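PDB 3ZXK: HIAXHD3 from Humicola insolens, which removes arabinofuranose side chains, probably from xylan, as a family 43 glycoside hydrolase with exo-acting arabinofuranosidase activity. Local coordinates for residues V56-P61 and H332-H337; E15-L20 and P43-Y48; F29-S34 and V51-V56. All coordinates share one frame; numbering follows the deposited sequence. Where two conformers were deposited one is given.

Contact 1 of 3, residues V56-P61 and H332-H337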
loop_
_atom_site.group_PDB
_atom_site.type_symbol
_atom_site.label_atom_id
_atom_site.label_comp_id
_atom_site.label_asym_id
_atom_site.label_seq_id
_atom_site.Cartn_x
_atom_site.Cartn_y
_atom_site.Cartn_z
ATOM N N VAL A 56 10.802 4.171 0.286
ATOM C CA VAL A 56 12.024 4.493 -0.461
ATOM C C VAL A 56 11.979 4.213 -1.953
ATOM O O VAL A 56 12.716 4.848 -2.708
ATOM C CB VAL A 56 13.296 3.896 0.172
ATOM C CG1 VAL A 56 13.510 4.544 1.536
ATOM C CG2 VAL A 56 13.211 2.367 0.252
ATOM N N THR A 57 11.112 3.303 -2.376
ATOM C CA THR A 57 10.998 2.930 -3.795
ATOM C C THR A 57 9.716 2.139 -4.034
ATOM O O THR A 57 8.999 1.819 -3.082
ATOM C CB THR A 57 12.276 2.146 -4.295
ATOM O OG1 THR A 57 12.276 2.052 -5.734
ATOM C CG2 THR A 57 12.378 0.745 -3.690
ATOM N N HIS A 58 9.422 1.833 -5.291
ATOM C CA HIS A 58 8.352 0.892 -5.624
ATOM C C HIS A 58 8.929 -0.110 -6.587
ATOM O O HIS A 58 9.643 0.259 -7.520
ATOM C CB HIS A 58 7.201 1.566 -6.352
ATOM C CG HIS A 58 6.256 2.354 -5.471
ATOM N ND1 HIS A 58 6.580 3.557 -4.933
ATOM C CD2 HIS A 58 4.959 2.071 -5.060
ATOM C CE1 HIS A 58 5.514 4.047 -4.256
ATOM N NE2 HIS A 58 4.530 3.138 -4.315
ATOM N N SER A 59 8.606 -1.386 -6.404
ATOM C CA SER A 59 9.191 -2.446 -7.276
ATOM C C SER A 59 8.598 -2.506 -8.689
ATOM O O SER A 59 9.226 -3.060 -9.580
ATOM C CB SER A 59 9.014 -3.816 -6.616
ATOM O OG SER A 59 9.772 -3.887 -5.441
ATOM N N VAL A 60 7.385 -1.962 -8.855
ATOM C CA VAL A 60 6.735 -2.004 -10.175
ATOM C C VAL A 60 6.414 -0.570 -10.611
ATOM O O VAL A 60 5.325 -0.050 -10.362
ATOM C CB VAL A 60 5.503 -2.937 -10.149
ATOM C CG1 VAL A 60 4.904 -3.092 -11.550
ATOM C CG2 VAL A 60 5.874 -4.314 -9.622
ATOM N N PRO A 61 7.372 0.097 -11.259
ATOM C CA PRO A 61 7.162 1.520 -11.552
ATOM C C PRO A 61 5.975 1.813 -12.458
ATOM O O PRO A 61 5.427 2.916 -12.368
ATOM C CB PRO A 61 8.488 1.962 -12.187
ATOM C CG PRO A 61 9.287 0.718 -12.446
ATOM C CD PRO A 61 8.783 -0.302 -11.450
ATOM N N HIS A 332 5.284 8.691 -1.704
ATOM C CA HIS A 332 3.928 8.586 -1.129
ATOM C C HIS A 332 2.807 8.530 -2.158
ATOM O O HIS A 332 1.691 8.094 -1.844
ATOM C CB HIS A 332 3.655 9.750 -0.178
ATOM C CG HIS A 332 4.600 9.811 0.976
ATOM N ND1 HIS A 332 4.474 9.023 2.063
ATOM C CD2 HIS A 332 5.743 10.572 1.170
ATOM C CE1 HIS A 332 5.486 9.257 2.898
ATOM N NE2 HIS A 332 6.270 10.204 2.350
ATOM N N TRP A 333 3.067 8.950 -3.391
ATOM C CA TRP A 333 1.995 9.065 -4.387
ATOM C C TRP A 333 1.884 7.869 -5.266
ATOM O O TRP A 333 2.905 7.286 -5.694
ATOM C CB TRP A 333 2.244 10.258 -5.276
ATOM C CG TRP A 333 2.219 11.572 -4.560
ATOM C CD1 TRP A 333 3.304 12.392 -4.243
ATOM C CD2 TRP A 333 1.037 12.298 -4.120
ATOM N NE1 TRP A 333 2.868 13.551 -3.624
ATOM C CE2 TRP A 333 1.510 13.538 -3.512
ATOM C CE3 TRP A 333 -0.323 12.039 -4.141
ATOM C CZ2 TRP A 333 0.629 14.487 -2.983
ATOM C CZ3 TRP A 333 -1.201 12.993 -3.611
ATOM C CH2 TRP A 333 -0.728 14.191 -3.041
ATOM N N GLU A 334 0.630 7.502 -5.546
ATOM C CA GLU A 334 0.322 6.445 -6.511
ATOM C C GLU A 334 -0.928 6.801 -7.272
ATOM O O GLU A 334 -1.923 7.266 -6.687
ATOM C CB GLU A 334 0.087 5.090 -5.807
ATOM C CG GLU A 334 1.311 4.478 -5.105
ATOM C CD GLU A 334 1.004 3.442 -4.037
ATOM O OE1 GLU A 334 -0.165 3.010 -3.857
ATOM O OE2 GLU A 334 1.966 3.025 -3.349
ATOM N N TRP A 335 -0.899 6.584 -8.575
ATOM C CA TRP A 335 -2.066 6.835 -9.400
ATOM C C TRP A 335 -3.082 5.727 -9.261
ATOM O O TRP A 335 -2.708 4.600 -8.959
ATOM C CB TRP A 335 -1.648 6.875 -10.851
ATOM C CG TRP A 335 -0.638 7.915 -11.220
ATOM C CD1 TRP A 335 0.726 7.743 -11.405
ATOM C CD2 TRP A 335 -0.918 9.305 -11.563
ATOM N NE1 TRP A 335 1.312 8.933 -11.786
ATOM C CE2 TRP A 335 0.375 9.908 -11.892
ATOM C CE3 TRP A 335 -2.071 10.107 -11.569
ATOM C CZ2 TRP A 335 0.486 11.234 -12.273
ATOM C CZ3 TRP A 335 -1.947 11.448 -11.946
ATOM C CH2 TRP A 335 -0.688 11.997 -12.293
ATOM N N ASN A 336 -4.366 6.032 -9.479
ATOM C CA ASN A 336 -5.400 5.006 -9.632
ATOM C C ASN A 336 -5.295 4.432 -11.059
ATOM O O ASN A 336 -5.625 5.114 -12.017
ATOM C CB ASN A 336 -6.780 5.625 -9.386
ATOM C CG ASN A 336 -7.898 4.694 -9.803
ATOM O OD1 ASN A 336 -7.753 3.477 -9.701
ATOM N ND2 ASN A 336 -8.993 5.246 -10.298
ATOM N N HIS A 337 -4.792 3.198 -11.198
ATOM C CA HIS A 337 -4.385 2.602 -12.504
ATOM C C HIS A 337 -3.185 3.345 -13.103
ATOM O O HIS A 337 -2.795 4.388 -12.590
ATOM C CB HIS A 337 -5.561 2.493 -13.502
ATOM C CG HIS A 337 -6.669 1.522 -13.086
ATOM N ND1 HIS A 337 -7.442 1.695 -11.997
ATOM C CD2 HIS A 337 -7.140 0.373 -13.721
ATOM C CE1 HIS A 337 -8.343 0.693 -11.917
ATOM N NE2 HIS A 337 -8.186 -0.094 -12.987
#
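W333 is the first residue of 332-337 to come near H58: its backbone O lies 4.4 Å from H58 CE1, obliquely to the imidazole. The W333 side chain points away, its NE1 hydrogen-bonded to D322 OD2, and only the carbonyl comes near. E334 then makes the decisive contact. Its chain, extended beyond CG, brings the carboxylate to the ring edge, where H58 NE2 donates to E334 OE2 at 2.7 Å with an N-H...O angle of 166°. The oxygen lies almost exactly in the imidazole plane but is met on its anti side, 21° out of the carboxylate plane, and carboxylate and ring stand 80° apart. Beyond E334 the segment moves off. The two partners come from different domains: H58 lies on the outermost strand, 54-58, of a blade in the family 43 propeller, whereas E334 lies on strand 334-336, in a sheet of the C-terminal beta-sandwich. E334 also forms salt bridges with R375 through OE2 and R509 through OE1, and H58 ND1 bonds E331 OE1. With a carboxylate at each nitrogen, the buried imidazole is probably stabilised in its protonated form, while R375 and R509 would balance the charge of E334.

Contact 2 of 3, residues E15-L20 and P43-Y48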
loop_
_atom_site.group_PDB
_atom_site.type_symbol
_atom_site.label_atom_id
_atom_site.label_comp_id
_atom_site.label_asym_id
_atom_site.label_seq_id
_atom_site.Cartn_x
_atom_site.Cartn_y
_atom_site.Cartn_z
ATOM N N GLU A 15 -0.603 3.399 8.394
ATOM C CA GLU A 15 -0.908 3.632 6.976
ATOM C C GLU A 15 -1.076 2.261 6.330
ATOM O O GLU A 15 -0.384 1.297 6.695
ATOM C CB GLU A 15 0.213 4.423 6.275
ATOM C CG GLU A 15 0.326 5.898 6.699
ATOM C CD GLU A 15 1.385 6.698 5.932
ATOM O OE1 GLU A 15 1.703 6.293 4.798
ATOM O OE2 GLU A 15 1.917 7.723 6.462
ATOM N N ASP A 16 -1.985 2.173 5.359
ATOM C CA ASP A 16 -2.378 0.928 4.704
ATOM C C ASP A 16 -1.226 0.322 3.881
ATOM O O ASP A 16 -0.954 0.785 2.782
ATOM C CB ASP A 16 -3.575 1.248 3.809
ATOM C CG ASP A 16 -4.113 0.069 3.074
ATOM O OD1 ASP A 16 -4.150 -1.036 3.654
ATOM O OD2 ASP A 16 -4.547 0.272 1.915
ATOM N N HIS A 17 -0.609 -0.745 4.389
ATOM C CA HIS A 17 0.556 -1.432 3.737
ATOM C C HIS A 17 0.370 -2.924 3.909
ATOM O O HIS A 17 1.081 -3.579 4.678
ATOM C CB HIS A 17 1.914 -0.887 4.244
ATOM C CG HIS A 17 2.367 0.375 3.535
ATOM N ND1 HIS A 17 2.799 0.378 2.248
ATOM C CD2 HIS A 17 2.400 1.694 3.955
ATOM C CE1 HIS A 17 3.114 1.640 1.881
ATOM N NE2 HIS A 17 2.873 2.442 2.927
ATOM N N PRO A 18 -0.619 -3.492 3.208
ATOM C CA PRO A 18 -1.010 -4.885 3.438
ATOM C C PRO A 18 -0.081 -5.923 2.845
ATOM O O PRO A 18 0.784 -5.593 2.013
ATOM C CB PRO A 18 -2.339 -4.996 2.684
ATOM C CG PRO A 18 -2.182 -4.033 1.559
ATOM C CD PRO A 18 -1.484 -2.858 2.198
ATOM N N ALA A 19 -0.274 -7.178 3.269
ATOM C CA ALA A 19 0.456 -8.337 2.724
ATOM C C ALA A 19 1.972 -8.202 2.809
ATOM O O ALA A 19 2.707 -8.590 1.901
ATOM C CB ALA A 19 0.011 -8.660 1.300
ATOM N N LEU A 20 2.439 -7.689 3.936
ATOM C CA LEU A 20 3.832 -7.310 4.080
ATOM C C LEU A 20 4.784 -8.497 4.008
ATOM O O LEU A 20 4.443 -9.604 4.444
ATOM C CB LEU A 20 4.021 -6.491 5.366
ATOM C CG LEU A 20 3.882 -7.232 6.703
ATOM C CD1 LEU A 20 5.247 -7.732 7.183
ATOM C CD2 LEU A 20 3.237 -6.330 7.750
ATOM N N PRO A 43 5.199 -0.961 -3.071
ATOM C CA PRO A 43 6.120 -0.065 -2.353
ATOM C C PRO A 43 7.105 -0.856 -1.512
ATOM O O PRO A 43 6.795 -1.987 -1.065
ATOM C CB PRO A 43 5.209 0.699 -1.388
ATOM C CG PRO A 43 3.847 0.196 -1.588
ATOM C CD PRO A 43 3.797 -0.834 -2.636
ATOM N N VAL A 44 8.274 -0.251 -1.325
ATOM C CA VAL A 44 9.288 -0.717 -0.385
ATOM C C VAL A 44 9.491 0.385 0.656
ATOM O O VAL A 44 9.745 1.549 0.291
ATOM C CB VAL A 44 10.645 -1.009 -1.065
ATOM C CG1 VAL A 44 11.663 -1.551 -0.071
ATOM C CG2 VAL A 44 10.478 -2.040 -2.183
ATOM N N LEU A 45 9.372 -0.001 1.925
ATOM C CA LEU A 45 9.681 0.878 3.050
ATOM C C LEU A 45 10.966 0.447 3.705
ATOM O O LEU A 45 11.362 -0.734 3.634
ATOM C CB LEU A 45 8.550 0.885 4.082
ATOM C CG LEU A 45 7.097 0.945 3.557
ATOM C CD1 LEU A 45 6.150 0.710 4.727
ATOM C CD2 LEU A 45 6.819 2.277 2.892
ATOM N N LYS A 46 11.617 1.410 4.355
ATOM C CA LYS A 46 12.885 1.190 5.010
ATOM C C LYS A 46 12.785 1.621 6.476
ATOM O O LYS A 46 12.102 2.613 6.799
ATOM C CB LYS A 46 13.920 2.038 4.283
ATOM C CG LYS A 46 15.186 2.329 5.021
ATOM C CD LYS A 46 16.078 3.266 4.241
ATOM C CE LYS A 46 17.436 3.292 4.920
ATOM N NZ LYS A 46 18.408 4.115 4.162
ATOM N N SER A 47 13.463 0.875 7.342
ATOM C CA SER A 47 13.580 1.192 8.768
ATOM C C SER A 47 14.912 0.746 9.335
ATOM O O SER A 47 15.489 -0.195 8.851
ATOM C CB SER A 47 12.484 0.496 9.571
ATOM O OG SER A 47 12.545 0.924 10.912
ATOM N N TYR A 48 15.340 1.391 10.410
ATOM C CA TYR A 48 16.525 0.951 11.135
ATOM C C TYR A 48 16.159 0.212 12.420
ATOM O O TYR A 48 17.027 -0.389 13.066
ATOM C CB TYR A 48 17.448 2.132 11.445
ATOM C CG TYR A 48 18.054 2.776 10.234
ATOM C CD1 TYR A 48 19.123 2.180 9.567
ATOM C CD2 TYR A 48 17.560 4.005 9.741
ATOM C CE1 TYR A 48 19.696 2.799 8.453
ATOM C CE2 TYR A 48 18.128 4.619 8.626
ATOM C CZ TYR A 48 19.186 4.003 7.990
ATOM O OH TYR A 48 19.759 4.602 6.890
#
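L45 lays its CD1 methyl over the imidazole of H17, 3.9 Å from the ring centroid and 9° off the ring normal, a CH-pi contact almost directly above the centre. The second branch widens the overlap: L45 CD2 sits 3.9 Å from H17 CE1 and equally far from NE2, so the two methyls extend the overlap from the centre of the ring to its CE1-NE2 rim. The side chains reach toward each other from opposite directions. P43 comes in differently, with its CG at the ring edge, near the imidazole plane and 3.8 Å from H17 CE1. H17 is thus packed apolarly on a face and along part of its rim, by two residues that alternate along one strand and point to the same side of it. That strand, 41-47, is the third of four antiparallel strands in a propeller blade, and the loop 15-20 leads into the first, 21-25. The contact therefore packs the chain as it enters the blade against a strand further out. A torsion that sets CG of H17 anti to its carbonyl carbon (chi1 -83°) swings the ring toward this strand, and a hydrogen bond between ND1 and S33 OG helps fix its rotation. R375 of the sandwich domain packs on both H17 and P43. The bound arabinofuranose lies about 12 Å from the H17 side chain.

Contact 3 of 3, residues F29-S34 and V51-V56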
loop_
_atom_site.group_PDB
_atom_site.type_symbol
_atom_site.label_atom_id
_atom_site.label_comp_id
_atom_site.label_asym_id
_atom_site.label_seq_id
_atom_site.Cartn_x
_atom_site.Cartn_y
_atom_site.Cartn_z
ATOM N N PHE A 29 16.192 -2.651 7.674
ATOM C CA PHE A 29 15.034 -3.525 7.431
ATOM C C PHE A 29 14.259 -2.972 6.249
ATOM O O PHE A 29 14.066 -1.751 6.120
ATOM C CB PHE A 29 14.089 -3.535 8.626
ATOM C CG PHE A 29 14.720 -3.988 9.905
ATOM C CD1 PHE A 29 14.763 -5.361 10.223
ATOM C CD2 PHE A 29 15.236 -3.073 10.825
ATOM C CE1 PHE A 29 15.326 -5.807 11.415
ATOM C CE2 PHE A 29 15.806 -3.526 12.030
ATOM C CZ PHE A 29 15.844 -4.892 12.321
ATOM N N TYR A 30 13.766 -3.872 5.416
ATOM C CA TYR A 30 12.942 -3.539 4.248
ATOM C C TYR A 30 11.591 -4.223 4.345
ATOM O O TYR A 30 11.500 -5.320 4.872
ATOM C CB TYR A 30 13.649 -3.931 2.945
ATOM C CG TYR A 30 14.850 -3.066 2.658
ATOM C CD1 TYR A 30 14.697 -1.759 2.185
ATOM C CD2 TYR A 30 16.135 -3.540 2.899
ATOM C CE1 TYR A 30 15.798 -0.962 1.946
ATOM C CE2 TYR A 30 17.249 -2.752 2.660
ATOM C CZ TYR A 30 17.067 -1.487 2.168
ATOM O OH TYR A 30 18.138 -0.676 1.941
ATOM N N TYR A 31 10.561 -3.564 3.837
ATOM C CA TYR A 31 9.151 -3.999 3.981
ATOM C C TYR A 31 8.537 -3.766 2.624
ATOM O O TYR A 31 8.634 -2.658 2.077
ATOM C CB TYR A 31 8.525 -3.055 5.004
ATOM C CG TYR A 31 7.064 -3.167 5.385
ATOM C CD1 TYR A 31 6.038 -3.119 4.434
ATOM C CD2 TYR A 31 6.716 -3.210 6.732
ATOM C CE1 TYR A 31 4.697 -3.136 4.819
ATOM C CE2 TYR A 31 5.384 -3.242 7.111
ATOM C CZ TYR A 31 4.389 -3.196 6.173
ATOM O OH TYR A 31 3.103 -3.227 6.661
ATOM N N SER A 32 7.935 -4.808 2.071
ATOM C CA SER A 32 7.264 -4.760 0.777
ATOM C C SER A 32 5.766 -5.001 0.953
ATOM O O SER A 32 5.385 -5.911 1.680
ATOM C CB SER A 32 7.892 -5.812 -0.139
ATOM O OG SER A 32 7.214 -5.917 -1.379
ATOM N N SER A 33 4.924 -4.215 0.279
ATOM C CA SER A 33 3.461 -4.301 0.431
ATOM C C SER A 33 2.703 -4.407 -0.897
ATOM O O SER A 33 3.303 -4.256 -1.986
ATOM C CB SER A 33 2.896 -3.165 1.308
ATOM O OG SER A 33 3.020 -1.913 0.659
ATOM N N SER A 34 1.387 -4.660 -0.799
ATOM C CA SER A 34 0.546 -4.861 -1.980
ATOM C C SER A 34 -0.343 -3.675 -2.289
ATOM O O SER A 34 -0.839 -2.974 -1.383
ATOM C CB SER A 34 -0.336 -6.072 -1.750
ATOM O OG SER A 34 0.478 -7.177 -1.465
ATOM N N VAL A 51 10.348 0.068 13.547
ATOM C CA VAL A 51 9.312 0.922 14.131
ATOM C C VAL A 51 9.042 2.177 13.309
ATOM O O VAL A 51 7.895 2.496 13.049
ATOM C CB VAL A 51 9.690 1.280 15.573
ATOM C CG1 VAL A 51 8.751 2.318 16.161
ATOM C CG2 VAL A 51 9.714 0.017 16.420
ATOM N N HIS A 52 10.091 2.889 12.904
ATOM C CA HIS A 52 9.920 4.103 12.117
ATOM C C HIS A 52 10.263 3.814 10.682
ATOM O O HIS A 52 11.424 3.526 10.354
ATOM C CB HIS A 52 10.819 5.190 12.682
ATOM C CG HIS A 52 10.558 5.486 14.142
ATOM N ND1 HIS A 52 11.309 4.976 15.140
ATOM C CD2 HIS A 52 9.566 6.247 14.748
ATOM C CE1 HIS A 52 10.839 5.414 16.329
ATOM N NE2 HIS A 52 9.773 6.191 16.091
ATOM N N TRP A 53 9.248 3.855 9.828
ATOM C CA TRP A 53 9.352 3.424 8.433
ATOM C C TRP A 53 9.231 4.613 7.519
ATOM O O TRP A 53 8.425 5.525 7.790
ATOM C CB TRP A 53 8.245 2.449 8.116
ATOM C CG TRP A 53 8.359 1.172 8.871
ATOM C CD1 TRP A 53 7.779 0.845 10.086
ATOM C CD2 TRP A 53 9.134 0.005 8.477
ATOM N NE1 TRP A 53 8.097 -0.437 10.449
ATOM C CE2 TRP A 53 8.931 -1.000 9.524
ATOM C CE3 TRP A 53 9.934 -0.308 7.381
ATOM C CZ2 TRP A 53 9.526 -2.257 9.460
ATOM C CZ3 TRP A 53 10.546 -1.564 7.341
ATOM C CH2 TRP A 53 10.334 -2.519 8.349
ATOM N N THR A 54 9.984 4.587 6.417
ATOM C CA THR A 54 9.989 5.630 5.386
ATOM C C THR A 54 9.912 4.921 4.034
ATOM O O THR A 54 10.661 3.954 3.822
ATOM C CB THR A 54 11.308 6.419 5.417
ATOM O OG1 THR A 54 11.459 7.060 6.692
ATOM C CG2 THR A 54 11.338 7.471 4.313
ATOM N N PRO A 55 9.015 5.371 3.131
ATOM C CA PRO A 55 8.954 4.727 1.800
ATOM C C PRO A 55 10.163 5.134 0.955
ATOM O O PRO A 55 10.558 6.317 0.973
ATOM C CB PRO A 55 7.627 5.240 1.214
ATOM C CG PRO A 55 7.372 6.518 1.916
ATOM C CD PRO A 55 8.063 6.499 3.251
ATOM N N VAL A 56 10.802 4.171 0.286
ATOM C CA VAL A 56 12.024 4.493 -0.461
ATOM C C VAL A 56 11.979 4.213 -1.953
ATOM O O VAL A 56 12.716 4.848 -2.708
ATOM C CB VAL A 56 13.296 3.896 0.172
ATOM C CG1 VAL A 56 13.510 4.544 1.536
ATOM C CG2 VAL A 56 13.211 2.367 0.252
#
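One face of the W53 indole receives Y31, whose CD2 stands 3.9 Å above the plane, offset toward the rim; at the tyrosine's own edge, near its plane, lies W53 CH2. The pair is T-shaped, edge of Y31 to face of W53, with the tyrosine and six-membered ring centroids 5.2 Å apart and the planes at 68°. Closer still is the aliphatic root of the tyrosine: Y31 CB touches W53 CZ3 at 3.4 Å, a close approach. The backbone carbonyl of F29 meets the same ring obliquely, its O lying 3.7 Å from W53 CZ3, and F29 CB packs on W53 CH2 at 3.9 Å while the phenyl ring turns away. W53 therefore rests on two residues, F29 and Y31, that face the same side of strand 28-32. In the four-stranded antiparallel blade, strands 28-32 and 54-58 are not neighbours: 41-47 runs between them, and the indole, beside S47, reaches across this middle strand. The backbones accordingly stay apart, Y31 CA and W53 CA being 8.7 Å from each other. With its CG opposite the backbone N (chi1 178°), the Y31 side chain is carried across that of W53, the two running at about a right angle. The phenol end is held beyond the pair, where Y31 OH bonds the backbone O of H17. W53 is partly exposed, and its NE1 makes a weak hydrogen bond to L50 O.

In the fold
All three contacts are essentially buried, although W53 in contact 3 keeps some exposure. Contacts 2 and 3 belong to one propeller blade, their centres about 3 Å apart, and bury mainly apolar and aromatic surface over strand 41-47. Contact 1, with its centre about 12 to 13 Å from theirs, joins that blade's outer strand to the sandwich domain. Contacts 1 and 3 both use strand 54-58, and contact 2 lies on its neighbour 41-47: V56 lies in segments of both contacts 1 and 3, while V56 and T57 pair through their backbones with V44 of contact 2. Chemistry follows place, polar and salt-bridged at the domain interface, CH-pi and T-shaped packing within the blade.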